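Local coordinates for DNA protection during starvation protein (Halobacterium salinarum, PDB 1TJO), which probably protects DNA from oxidative damage by oxidising ferrous iron with hydrogen peroxide and storing it as ferric mineral inside a hollow shell of twelve subunits, at residues 49-54 / 106-111; 41-46 / 98-103. One frame throughout, in Å; residues are numbered along the deposited sequence.

Contact 1: residues 49-54 / 106-111; sequences KKHHWN and DVEDED. With FE (Fe (III) ion), chain J.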
ATOM      1  N   LYS A  49      18.261 -22.719  -6.227  1.00 16.89           N
ATOM      2  CA  LYS A  49      16.937 -23.186  -6.662  1.00 18.18           C
ATOM      3  C   LYS A  49      16.767 -24.659  -6.414  1.00 17.78           C
ATOM      4  O   LYS A  49      15.796 -25.058  -5.838  1.00 16.57           O
ATOM      5  CB  LYS A  49      16.680 -22.877  -8.139  1.00 17.28           C
ATOM      6  CG  LYS A  49      16.399 -21.401  -8.473  1.00 19.95           C
ATOM      7  CD  LYS A  49      15.275 -20.855  -7.689  1.00 25.69           C
ATOM      8  CE  LYS A  49      13.961 -21.252  -8.167  1.00 29.61           C
ATOM      9  NZ  LYS A  49      12.990 -20.030  -8.141  1.00 31.02           N
ATOM     10  N   LYS A  50      17.751 -25.476  -6.795  1.00 15.92           N
ATOM     11  CA  LYS A  50      17.702 -26.902  -6.528  1.00 17.55           C
ATOM     12  C   LYS A  50      17.458 -27.185  -5.053  1.00 16.68           C
ATOM     13  O   LYS A  50      16.624 -27.993  -4.687  1.00 16.50           O
ATOM     14  CB  LYS A  50      19.034 -27.526  -6.897  1.00 17.46           C
ATOM     15  CG  LYS A  50      19.093 -28.988  -6.599  1.00 16.44           C
ATOM     16  CD  LYS A  50      20.438 -29.530  -7.046  1.00 19.15           C
ATOM     17  CE  LYS A  50      20.506 -31.006  -6.784  1.00 18.27           C
ATOM     18  NZ  LYS A  50      21.846 -31.634  -7.065  1.00 20.00           N
ATOM     19  N   HIS A  51      18.248 -26.568  -4.206  1.00 16.77           N
ATOM     20  CA  HIS A  51      18.134 -26.806  -2.771  1.00 17.34           C
ATOM     21  C   HIS A  51      16.809 -26.324  -2.177  1.00 17.45           C
ATOM     22  O   HIS A  51      16.260 -27.018  -1.309  1.00 17.86           O
ATOM     23  CB  HIS A  51      19.354 -26.250  -2.062  1.00 16.75           C
ATOM     24  CG  HIS A  51      20.620 -26.922  -2.497  1.00 17.62           C
ATOM     25  ND1 HIS A  51      21.869 -26.383  -2.293  1.00 17.81           N
ATOM     26  CD2 HIS A  51      20.815 -28.100  -3.140  1.00 18.98           C
ATOM     27  CE1 HIS A  51      22.779 -27.205  -2.802  1.00 17.02           C
ATOM     28  NE2 HIS A  51      22.166 -28.252  -3.319  1.00 19.41           N
ATOM     29  N   HIS A  52      16.340 -25.147  -2.618  1.00 17.98           N
ATOM     30  CA  HIS A  52      14.976 -24.645  -2.347  1.00 17.75           C
ATOM     31  C   HIS A  52      13.883 -25.669  -2.700  1.00 17.85           C
ATOM     32  O   HIS A  52      13.032 -25.957  -1.916  1.00 17.85           O
ATOM     33  CB  HIS A  52      14.842 -23.325  -3.106  1.00 19.13           C
ATOM     34  CG  HIS A  52      13.454 -22.808  -3.295  1.00 20.23           C
ATOM     35  ND1 HIS A  52      12.778 -22.126  -2.301  1.00 20.41           N
ATOM     36  CD2 HIS A  52      12.683 -22.733  -4.397  1.00 21.70           C
ATOM     37  CE1 HIS A  52      11.637 -21.661  -2.789  1.00 25.00           C
ATOM     38  NE2 HIS A  52      11.538 -22.036  -4.053  1.00 21.72           N
ATOM     39  N   TRP A  53      13.966 -26.279  -3.877  1.00 18.55           N
ATOM     40  CA  TRP A  53      12.969 -27.227  -4.301  1.00 19.01           C
ATOM     41  C   TRP A  53      12.987 -28.492  -3.462  1.00 19.31           C
ATOM     42  O   TRP A  53      11.940 -29.042  -3.154  1.00 19.82           O
ATOM     43  CB  TRP A  53      13.197 -27.592  -5.768  1.00 19.66           C
ATOM     44  CG  TRP A  53      13.042 -26.459  -6.766  1.00 19.08           C
ATOM     45  CD1 TRP A  53      12.179 -25.348  -6.700  1.00 19.50           C
ATOM     46  CD2 TRP A  53      13.739 -26.324  -7.993  1.00 18.61           C
ATOM     47  NE1 TRP A  53      12.369 -24.555  -7.794  1.00 19.36           N
ATOM     48  CE2 TRP A  53      13.296 -25.136  -8.615  1.00 19.67           C
ATOM     49  CE3 TRP A  53      14.684 -27.092  -8.637  1.00 21.11           C
ATOM     50  CZ2 TRP A  53      13.757 -24.733  -9.846  1.00 19.89           C
ATOM     51  CZ3 TRP A  53      15.138 -26.685  -9.866  1.00 21.32           C
ATOM     52  CH2 TRP A  53      14.697 -25.526 -10.442  1.00 22.28           C
ATOM     53  N   ASN A  54      14.173 -28.959  -3.098  1.00 18.41           N
ATOM     54  CA  ASN A  54      14.331 -30.314  -2.625  1.00 19.36           C
ATOM     55  C   ASN A  54      14.415 -30.403  -1.095  1.00 18.49           C
ATOM     56  O   ASN A  54      14.272 -31.490  -0.550  1.00 19.15           O
ATOM     57  CB  ASN A  54      15.574 -30.947  -3.249  1.00 19.46           C
ATOM     58  CG  ASN A  54      15.389 -31.298  -4.716  1.00 23.25           C
ATOM     59  OD1 ASN A  54      14.446 -31.963  -5.071  1.00 31.62           O
ATOM     60  ND2 ASN A  54      16.278 -30.839  -5.564  1.00 21.54           N
ATOM     61  N   ASP A 106      32.299 -25.110  -8.239  1.00 24.55           N
ATOM     62  CA  ASP A 106      31.947 -26.523  -8.305  1.00 25.80           C
ATOM     63  C   ASP A 106      30.441 -26.680  -8.213  1.00 25.74           C
ATOM     64  O   ASP A 106      29.834 -26.121  -7.322  1.00 26.58           O
ATOM     65  CB  ASP A 106      32.567 -27.273  -7.134  1.00 27.16           C
ATOM     66  CG  ASP A 106      34.057 -27.119  -7.082  1.00 30.23           C
ATOM     67  OD1 ASP A 106      34.713 -27.426  -8.097  1.00 33.39           O
ATOM     68  OD2 ASP A 106      34.634 -26.650  -6.088  1.00 36.64           O
ATOM     69  N   VAL A 107      29.866 -27.447  -9.128  1.00 25.04           N
ATOM     70  CA  VAL A 107      28.441 -27.684  -9.211  1.00 25.92           C
ATOM     71  C   VAL A 107      28.124 -29.090  -8.725  1.00 25.20           C
ATOM     72  O   VAL A 107      28.852 -30.032  -9.053  1.00 23.91           O
ATOM     73  CB  VAL A 107      27.946 -27.498 -10.676  1.00 27.21           C
ATOM     74  CG1 VAL A 107      28.547 -26.262 -11.310  1.00 28.68           C
ATOM     75  CG2 VAL A 107      28.275 -28.661 -11.527  1.00 32.49           C
ATOM     76  N   GLU A 108      27.071 -29.263  -7.946  1.00 23.39           N
ATOM     77  CA  GLU A 108      26.607 -30.595  -7.582  1.00 23.62           C
ATOM     78  C   GLU A 108      26.189 -31.363  -8.798  1.00 23.51           C
ATOM     79  O   GLU A 108      25.625 -30.797  -9.719  1.00 24.59           O
ATOM     80  CB  GLU A 108      25.349 -30.554  -6.695  1.00 23.78           C
ATOM     81  CG  GLU A 108      25.641 -30.287  -5.269  1.00 24.66           C
ATOM     82  CD  GLU A 108      24.436 -30.275  -4.356  1.00 21.07           C
ATOM     83  OE1 GLU A 108      24.668 -30.021  -3.166  1.00 22.96           O
ATOM     84  OE2 GLU A 108      23.285 -30.554  -4.790  1.00 19.59           O
ATOM     85  N   ASP A 109      26.347 -32.677  -8.743  1.00 24.12           N
ATOM     86  CA  ASP A 109      25.736 -33.526  -9.752  1.00 24.80           C
ATOM     87  C   ASP A 109      24.216 -33.577  -9.502  1.00 23.27           C
ATOM     88  O   ASP A 109      23.724 -32.955  -8.571  1.00 23.46           O
ATOM     89  CB  ASP A 109      26.406 -34.899  -9.836  1.00 25.19           C
ATOM     90  CG  ASP A 109      26.143 -35.808  -8.666  1.00 30.09           C
ATOM     91  OD1 ASP A 109      26.867 -36.835  -8.610  1.00 34.31           O
ATOM     92  OD2 ASP A 109      25.252 -35.693  -7.825  1.00 31.68           O
ATOM     93  N   GLU A 110      23.483 -34.299 -10.323  1.00 21.75           N
ATOM     94  CA  GLU A 110      22.009 -34.183 -10.310  1.00 22.25           C
ATOM     95  C   GLU A 110      21.293 -34.985  -9.241  1.00 22.79           C
ATOM     96  O   GLU A 110      20.041 -34.905  -9.117  1.00 24.41           O
ATOM     97  CB  GLU A 110      21.448 -34.514 -11.706  1.00 22.61           C
ATOM     98  CG  GLU A 110      21.784 -33.432 -12.711  1.00 23.67           C
ATOM     99  CD  GLU A 110      21.075 -32.126 -12.387  1.00 23.21           C
ATOM    100  OE1 GLU A 110      21.780 -31.111 -12.189  1.00 25.51           O
ATOM    101  OE2 GLU A 110      19.833 -32.133 -12.346  1.00 23.59           O
ATOM    102  N   ASP A 111      22.025 -35.757  -8.453  1.00 21.41           N
ATOM    103  CA  ASP A 111      21.387 -36.424  -7.340  1.00 21.19           C
ATOM    104  C   ASP A 111      21.140 -35.386  -6.256  1.00 21.20           C
ATOM    105  O   ASP A 111      21.697 -34.280  -6.305  1.00 21.05           O
ATOM    106  CB  ASP A 111      22.228 -37.561  -6.805  1.00 21.52           C
ATOM    107  CG  ASP A 111      22.348 -38.714  -7.795  1.00 23.89           C
ATOM    108  OD1 ASP A 111      21.523 -38.829  -8.734  1.00 22.87           O
ATOM    109  OD2 ASP A 111      23.229 -39.575  -7.656  1.00 25.33           O
TER
HETATM  110 FE    FE J1301       9.793 -21.788  -5.362  0.50 24.99          FE
HETATM  111  O   HOH W   1      22.729 -30.183  -9.658  1.00 28.84           O
HETATM  112  O   HOH W   2       8.602 -21.009  -4.012  1.00 31.90           O
HETATM  113  O   HOH W   3      10.413 -19.597  -5.709  1.00 33.35           O

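Contact 2: residues 41-46 / 98-103; sequences VYVLYH and TLQAEA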
ATOM      1  N   VAL A  41      27.663 -16.696 -10.601  1.00 16.83           N
ATOM      2  CA  VAL A  41      26.455 -16.294  -9.880  1.00 17.84           C
ATOM      3  C   VAL A  41      25.247 -17.034 -10.440  1.00 17.21           C
ATOM      4  O   VAL A  41      24.364 -17.403  -9.684  1.00 17.33           O
ATOM      5  CB  VAL A  41      26.274 -14.765  -9.885  1.00 18.05           C
ATOM      6  CG1 VAL A  41      24.917 -14.391  -9.345  1.00 21.03           C
ATOM      7  CG2 VAL A  41      27.327 -14.098  -9.054  1.00 19.82           C
ATOM      8  N   TYR A  42      25.204 -17.291 -11.751  1.00 17.32           N
ATOM      9  CA  TYR A  42      24.097 -18.056 -12.307  1.00 18.28           C
ATOM     10  C   TYR A  42      24.123 -19.557 -11.943  1.00 19.12           C
ATOM     11  O   TYR A  42      23.086 -20.159 -11.750  1.00 18.49           O
ATOM     12  CB  TYR A  42      23.902 -17.837 -13.815  1.00 17.89           C
ATOM     13  CG  TYR A  42      22.660 -16.967 -14.098  1.00 18.11           C
ATOM     14  CD1 TYR A  42      22.739 -15.909 -14.967  1.00 18.78           C
ATOM     15  CD2 TYR A  42      21.426 -17.276 -13.548  1.00 18.89           C
ATOM     16  CE1 TYR A  42      21.658 -15.135 -15.252  1.00 19.60           C
ATOM     17  CE2 TYR A  42      20.326 -16.493 -13.828  1.00 19.09           C
ATOM     18  CZ  TYR A  42      20.450 -15.427 -14.682  1.00 20.19           C
ATOM     19  OH  TYR A  42      19.351 -14.612 -14.963  1.00 22.07           O
ATOM     20  N   VAL A  43      25.321 -20.128 -11.809  1.00 18.58           N
ATOM     21  CA  VAL A  43      25.453 -21.476 -11.277  1.00 19.32           C
ATOM     22  C   VAL A  43      24.963 -21.516  -9.819  1.00 18.36           C
ATOM     23  O   VAL A  43      24.236 -22.414  -9.447  1.00 18.17           O
ATOM     24  CB  VAL A  43      26.873 -22.094 -11.434  1.00 19.88           C
ATOM     25  CG1 VAL A  43      27.176 -22.335 -12.916  1.00 20.21           C
ATOM     26  CG2 VAL A  43      27.883 -21.252 -10.867  1.00 27.27           C
ATOM     27  N   LEU A  44      25.314 -20.500  -9.030  1.00 17.83           N
ATOM     28  CA  LEU A  44      24.856 -20.371  -7.657  1.00 17.56           C
ATOM     29  C   LEU A  44      23.335 -20.304  -7.629  1.00 18.24           C
ATOM     30  O   LEU A  44      22.684 -21.025  -6.888  1.00 18.96           O
ATOM     31  CB  LEU A  44      25.469 -19.130  -6.990  1.00 17.24           C
ATOM     32  CG  LEU A  44      24.897 -18.831  -5.598  1.00 17.89           C
ATOM     33  CD1 LEU A  44      25.234 -19.961  -4.633  1.00 21.09           C
ATOM     34  CD2 LEU A  44      25.359 -17.446  -5.145  1.00 19.57           C
ATOM     35  N   TYR A  45      22.792 -19.421  -8.450  1.00 18.10           N
ATOM     36  CA  TYR A  45      21.338 -19.266  -8.542  1.00 17.44           C
ATOM     37  C   TYR A  45      20.675 -20.631  -8.782  1.00 15.31           C
ATOM     38  O   TYR A  45      19.676 -21.019  -8.096  1.00 17.52           O
ATOM     39  CB  TYR A  45      20.984 -18.338  -9.710  1.00 17.06           C
ATOM     40  CG  TYR A  45      19.521 -18.394 -10.157  1.00 16.41           C
ATOM     41  CD1 TYR A  45      18.548 -17.729  -9.469  1.00 16.89           C
ATOM     42  CD2 TYR A  45      19.176 -19.103 -11.283  1.00 17.52           C
ATOM     43  CE1 TYR A  45      17.231 -17.781  -9.889  1.00 19.14           C
ATOM     44  CE2 TYR A  45      17.888 -19.214 -11.702  1.00 19.26           C
ATOM     45  CZ  TYR A  45      16.914 -18.516 -11.031  1.00 20.04           C
ATOM     46  OH  TYR A  45      15.608 -18.606 -11.476  1.00 22.89           O
ATOM     47  N   HIS A  46      21.184 -21.367  -9.773  1.00 16.09           N
ATOM     48  CA  HIS A  46      20.542 -22.637 -10.121  1.00 15.68           C
ATOM     49  C   HIS A  46      20.665 -23.694  -9.024  1.00 17.04           C
ATOM     50  O   HIS A  46      19.748 -24.492  -8.808  1.00 17.43           O
ATOM     51  CB  HIS A  46      21.063 -23.164 -11.454  1.00 16.29           C
ATOM     52  CG  HIS A  46      20.337 -22.574 -12.608  1.00 15.91           C
ATOM     53  ND1 HIS A  46      19.026 -22.893 -12.873  1.00 19.14           N
ATOM     54  CD2 HIS A  46      20.701 -21.649 -13.539  1.00 17.38           C
ATOM     55  CE1 HIS A  46      18.624 -22.205 -13.938  1.00 16.51           C
ATOM     56  NE2 HIS A  46      19.612 -21.442 -14.348  1.00 17.18           N
ATOM     57  N   THR A  98      26.769 -22.296 -21.617  1.00 21.76           N
ATOM     58  CA  THR A  98      27.808 -21.304 -21.524  1.00 21.70           C
ATOM     59  C   THR A  98      28.098 -20.824 -20.123  1.00 20.64           C
ATOM     60  O   THR A  98      29.212 -20.757 -19.719  1.00 20.13           O
ATOM     61  CB  THR A  98      27.447 -20.091 -22.385  1.00 22.05           C
ATOM     62  OG1 THR A  98      27.423 -20.493 -23.760  1.00 24.68           O
ATOM     63  CG2 THR A  98      28.530 -19.048 -22.313  1.00 23.00           C
ATOM     64  N   LEU A  99      27.067 -20.482 -19.384  1.00 20.16           N
ATOM     65  CA  LEU A  99      27.241 -20.052 -17.999  1.00 19.33           C
ATOM     66  C   LEU A  99      27.972 -21.102 -17.140  1.00 19.66           C
ATOM     67  O   LEU A  99      28.913 -20.771 -16.423  1.00 20.26           O
ATOM     68  CB  LEU A  99      25.862 -19.729 -17.402  1.00 20.10           C
ATOM     69  CG  LEU A  99      25.186 -18.475 -17.943  1.00 19.31           C
ATOM     70  CD1 LEU A  99      23.742 -18.431 -17.575  1.00 22.41           C
ATOM     71  CD2 LEU A  99      25.939 -17.216 -17.457  1.00 20.03           C
ATOM     72  N   GLN A 100      27.582 -22.360 -17.231  1.00 19.91           N
ATOM     73  CA  GLN A 100      28.211 -23.382 -16.431  1.00 20.42           C
ATOM     74  C   GLN A 100      29.651 -23.650 -16.964  1.00 21.16           C
ATOM     75  O   GLN A 100      30.561 -23.850 -16.171  1.00 20.15           O
ATOM     76  CB  GLN A 100      27.386 -24.654 -16.397  1.00 21.43           C
ATOM     77  CG  GLN A 100      27.996 -25.711 -15.463  1.00 21.01           C
ATOM     78  CD  GLN A 100      27.062 -26.842 -15.144  1.00 22.05           C
ATOM     79  OE1 GLN A 100      25.852 -26.721 -15.232  1.00 21.50           O
ATOM     80  NE2 GLN A 100      27.627 -27.972 -14.788  1.00 26.62           N
ATOM     81  N   ALA A 101      29.835 -23.621 -18.276  1.00 21.54           N
ATOM     82  CA  ALA A 101      31.195 -23.819 -18.842  1.00 21.65           C
ATOM     83  C   ALA A 101      32.194 -22.744 -18.376  1.00 22.39           C
ATOM     84  O   ALA A 101      33.387 -22.994 -18.125  1.00 21.44           O
ATOM     85  CB  ALA A 101      31.116 -23.817 -20.351  1.00 21.79           C
ATOM     86  N   GLU A 102      31.716 -21.512 -18.304  1.00 20.96           N
ATOM     87  CA  GLU A 102      32.540 -20.387 -17.920  1.00 21.84           C
ATOM     88  C   GLU A 102      32.647 -20.234 -16.413  1.00 21.90           C
ATOM     89  O   GLU A 102      33.464 -19.448 -15.970  1.00 21.07           O
ATOM     90  CB  GLU A 102      31.958 -19.117 -18.534  1.00 22.23           C
ATOM     91  CG  GLU A 102      32.003 -19.129 -20.060  1.00 22.95           C
ATOM     92  CD  GLU A 102      33.393 -18.808 -20.614  1.00 30.98           C
ATOM     93  OE1 GLU A 102      33.549 -18.882 -21.834  1.00 35.28           O
ATOM     94  OE2 GLU A 102      34.320 -18.512 -19.850  1.00 32.85           O
ATOM     95  N   ALA A 103      31.835 -20.962 -15.636  1.00 21.06           N
ATOM     96  CA  ALA A 103      31.891 -20.881 -14.174  1.00 22.70           C
ATOM     97  C   ALA A 103      33.097 -21.668 -13.675  1.00 22.60           C
ATOM     98  O   ALA A 103      33.404 -22.747 -14.200  1.00 24.26           O
ATOM     99  CB  ALA A 103      30.613 -21.411 -13.543  1.00 20.89           C
TER

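Contact 1: residues 49-54 / 106-111
Lys50 and His51, adjacent on helix 49-54, both reach the carboxylate of Glu108 in the loop 106-111 and share one of its oxygens. The charged part of the contact is a salt bridge: Lys50 NZ lies 2.9 Å from Glu108 OE2 and uses the anti lone pair of that oxygen. The two side chains pass at a slant. Lys50 gets there at full stretch, with CG anti to the backbone N (chi1 178°) and every later torsion also extended, which carries the ammonium group out to the loop. A His-carboxylate hydrogen bond is the second grip. His51 NE2 donates to Glu108 OE2 over 3.0 Å, nearly straight at 173°, with the oxygen close to the ring plane; seen from the carboxylate, however, the ring nitrogen comes in from above, and the two planes are turned 51° apart. Asp122 holds ND1 on the other side of the ring, and Asn121 donates to Glu108 OE1. Backbone and water complete the surroundings of the lysine: Lys50 NZ donates to Asp111 O at 2.8 Å, lies 2.7 Å from Asp109 O, and donates to a water that is also within hydrogen-bonding distance of Glu108 O and Glu110 OE1. Glu110 OE1 in turn accepts from the backbone N of Ser95 of the second subunit. A glutamine in place of Glu108 would probably leave the buried Lys50 charge without its mate and weaken the hold on the His51 ring. One residue on, His52 NE2 binds the ferric ion at 2.2 Å, together with Asp79 and Glu83 of the second subunit. The contact thus ties the end of helix 24-54 to the loop leading into helix 115-142, while His51 and His52 also touch Leu67 of helix 60-87.

Contact 2: residues 41-46 / 98-103
Val43 on helix 41-46 and Tyr42 just before it meet the short helix 98-102 and the residue that follows it, mainly through apolar groups. Val43 can be followed outward. Its CB points toward the other segment and branches into two methyls that both rest on Ala103. CG1, beside the backbone N and anti to the carbonyl carbon (chi1 -67°), does most of the touching: Val43 CG1 comes within 3.6 Å of Ala103 CB and lies 3.8 Å from Gln100 CA, at the helix backbone itself. The CB of Gln100 is a little farther, 4.2 Å from Val43 CG1, and Leu99 O is similarly distant. CG2 of Val43, the second tip, reaches the same Ala103 CB at 3.8 Å, which places the alanine methyl against the fork of the valine. Beside this, one methyl of Leu99 settles against the root of the Tyr42 side chain: Leu99 CD1 is 3.8 Å from Tyr42 CD1 and about as close to CB and CG. The far end of the tyrosine serves another partner, its OH being hydrogen-bonded to Tyr45 OH of the second subunit. Gln100 likewise turns its polar end to that subunit, where OE1 accepts from the backbone N of Glu97. The segment axes approach to 9.1 Å and cross at -113°, nearer to perpendicular than to the antiparallel course of bundle neighbours. Such a short helix, set across the outside of a four-helix bundle between its second and third long helices, is characteristic of the Dps branch of the ferritin-like fold; here it lies along the dimer interface, with Tyr42 near the iron-nucleation residue Glu75.

In the fold
Both contacts use helix 24-54 of the ferritin-like bundle, contact 2 two turns earlier than contact 1, and their centres lie 13 Å apart. Along the chain the order is 41-46, 49-54, 98-103, 106-111, so the segments alternate: the connection between helix 60-87 and helix 115-142 runs beside the first helix in the same sequence, its short helix first and its loop second. Val107 CG2 meets Gln100 NE2 at 3.4 Å, joining the two by packing. Contact 2 is the buried apolar part and contact 1 the polar, partly buried one. Both touch the second subunit, so this connection packs beside the dimer interface that shares the iron site.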